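Local coordinates for protein 6-carboxyhexanoate--coa ligase (Bacillus subtilis, PDB 5FLG) that belongs to the 6-carboxyhexanoate--CoA ligase family and holds phosphoaminophosphonic acid-adenylate ester, magnesium and pimelic acid in its pockets, at residues 11-16 and 27-31. Numbering follows the deposited sequence.
Sequences VRMRAS and HISGG. With ANP (phosphoaminophosphonic acid-adenylate ester), chain D.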
# COMPACT_ATOMS: atom_id res chain seq x y z
N VAL A 11 1.15 -7.99 6.51
CA VAL A 11 1.06 -6.52 6.42
C VAL A 11 2.44 -6.00 6.17
O VAL A 11 3.36 -6.27 6.95
CB VAL A 11 0.51 -5.86 7.71
CG1 VAL A 11 0.18 -4.40 7.44
CG2 VAL A 11 -0.75 -6.55 8.20
N ARG A 12 2.60 -5.33 5.02
CA ARG A 12 3.91 -4.89 4.57
C ARG A 12 3.92 -3.40 4.30
O ARG A 12 2.89 -2.81 3.94
CB ARG A 12 4.31 -5.62 3.28
CG ARG A 12 4.63 -7.09 3.50
CD ARG A 12 5.06 -7.76 2.20
NE ARG A 12 3.95 -7.83 1.25
CZ ARG A 12 4.09 -8.06 -0.05
NH1 ARG A 12 5.29 -8.03 -0.61
NH2 ARG A 12 3.03 -8.28 -0.80
N MET A 13 5.10 -2.81 4.44
CA MET A 13 5.29 -1.40 4.28
C MET A 13 6.64 -1.18 3.63
O MET A 13 7.63 -1.74 4.06
CB MET A 13 5.25 -0.66 5.63
CG MET A 13 5.53 0.85 5.55
SD MET A 13 7.28 1.34 5.69
CE MET A 13 7.67 0.86 7.35
N ARG A 14 6.72 -0.17 2.78
CA ARG A 14 7.98 0.38 2.44
C ARG A 14 7.88 1.88 2.22
O ARG A 14 6.82 2.42 1.87
CB ARG A 14 8.49 -0.31 1.18
CG ARG A 14 7.57 -0.14 0.01
CD ARG A 14 7.95 -1.14 -1.07
NE ARG A 14 7.31 -0.88 -2.35
CZ ARG A 14 6.83 -1.84 -3.14
NH1 ARG A 14 6.83 -3.12 -2.75
NH2 ARG A 14 6.30 -1.51 -4.30
N ALA A 15 9.01 2.54 2.39
CA ALA A 15 9.03 3.98 2.33
C ALA A 15 10.34 4.44 1.73
O ALA A 15 11.39 3.85 1.98
CB ALA A 15 8.84 4.59 3.73
N SER A 16 10.28 5.55 1.01
CA SER A 16 11.45 6.11 0.38
C SER A 16 11.37 7.62 0.27
O SER A 16 10.33 8.20 0.50
CB SER A 16 11.60 5.49 -1.02
OG SER A 16 10.44 5.71 -1.77
N HIS A 27 15.81 4.37 -0.23
CA HIS A 27 15.10 3.49 0.71
C HIS A 27 15.17 4.07 2.11
O HIS A 27 16.25 4.34 2.61
CB HIS A 27 15.75 2.09 0.70
CG HIS A 27 15.20 1.15 1.74
ND1 HIS A 27 13.92 0.68 1.70
CD2 HIS A 27 15.76 0.62 2.85
CE1 HIS A 27 13.69 -0.08 2.75
NE2 HIS A 27 14.80 -0.15 3.46
N ILE A 28 14.03 4.31 2.74
CA ILE A 28 14.07 4.83 4.11
C ILE A 28 13.80 3.70 5.10
O ILE A 28 14.61 3.41 6.01
CB ILE A 28 13.01 5.92 4.35
CG1 ILE A 28 13.28 7.17 3.51
CG2 ILE A 28 12.97 6.28 5.82
CD1 ILE A 28 14.51 7.92 3.95
N SER A 29 12.66 3.05 4.91
CA SER A 29 12.20 2.03 5.83
C SER A 29 11.42 0.92 5.12
O SER A 29 10.79 1.14 4.10
CB SER A 29 11.33 2.65 6.91
OG SER A 29 11.00 1.69 7.89
N GLY A 30 11.45 -0.28 5.71
CA GLY A 30 10.61 -1.38 5.27
C GLY A 30 10.16 -2.17 6.49
O GLY A 30 10.87 -2.25 7.47
N GLY A 31 8.97 -2.74 6.45
CA GLY A 31 8.56 -3.62 7.52
C GLY A 31 7.67 -4.73 7.05
O GLY A 31 6.96 -4.60 6.04
PG ANP D . 13.93 -0.30 9.15
O1G ANP D . 12.77 0.66 9.17
O2G ANP D . 15.22 0.34 9.58
O3G ANP D . 13.71 -1.61 9.84
PB ANP D . 14.80 -2.12 6.96
O1B ANP D . 14.09 -3.23 7.66
O2B ANP D . 14.84 -1.97 5.49
N3B ANP D . 14.09 -0.63 7.48
PA ANP D . 16.93 -2.80 8.78
O1A ANP D . 17.94 -1.98 9.44
O2A ANP D . 15.82 -3.49 9.52
O3A ANP D . 16.32 -2.03 7.50
O5' ANP D . 17.81 -3.94 7.98
C5' ANP D . 19.10 -3.66 7.51
C4' ANP D . 19.25 -4.18 6.08
O4' ANP D . 18.94 -5.58 6.07
C3' ANP D . 18.28 -3.51 5.12
O3' ANP D . 18.87 -2.38 4.49
C2' ANP D . 18.04 -4.58 4.10
O2' ANP D . 19.15 -4.61 3.19
C1' ANP D . 18.08 -5.82 4.95
N9 ANP D . 16.71 -6.17 5.34
C8 ANP D . 15.91 -5.56 6.28
N7 ANP D . 14.74 -6.23 6.40
C5 ANP D . 14.79 -7.26 5.51
C6 ANP D . 13.89 -8.35 5.07
N6 ANP D . 12.66 -8.50 5.57
N1 ANP D . 14.33 -9.21 4.13
C2 ANP D . 15.54 -9.08 3.57
N3 ANP D . 16.45 -8.17 3.95
C4 ANP D . 16.08 -7.19 4.82
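A beta hairpin whose second strand carries part of the nucleotide pocket brings residues 11-16 and 27-31 together, antiparallel. Met13 and Gly31 form a hydrogen-bonded pair, with Gly31 N 2.9 Å from Met13 O and Met13 N 3.0 Å from Gly31 O. Arg14 and Gly30 follow as a non-hydrogen-bonded pair. Next, Ala15 N donates to Ser29 O, while Ala15 O accepts two amides from the same face of its carbonyl plane: Ile28 N at 2.8 Å and Ser29 N at 3.3 Å, the latter well above that plane. This classic bulge shifts the register by one and lays Ile28 CG1 along the backbone of Ser16, 3.8 Å from its CA. Met13, bent at chi2 and chi3, curls its CE over Gly31 to within 3.5 Å of Ser29 OG, and its side chain touches Leu47 of helix 40-52. With its CG swung opposite the backbone N (chi1 173°), His27 brings NE2 2.7 Å from ANP O2B, an in-plane, nearly straight hydrogen bond (162°) that would favour this ring orientation. Ser29 OG lies against ANP O1G, modelled too close to be taken literally. The nucleotide pocket thus draws His27, Ser29 and Gly30 from a bulged outer strand, within the chain, of a three-stranded antiparallel sheet.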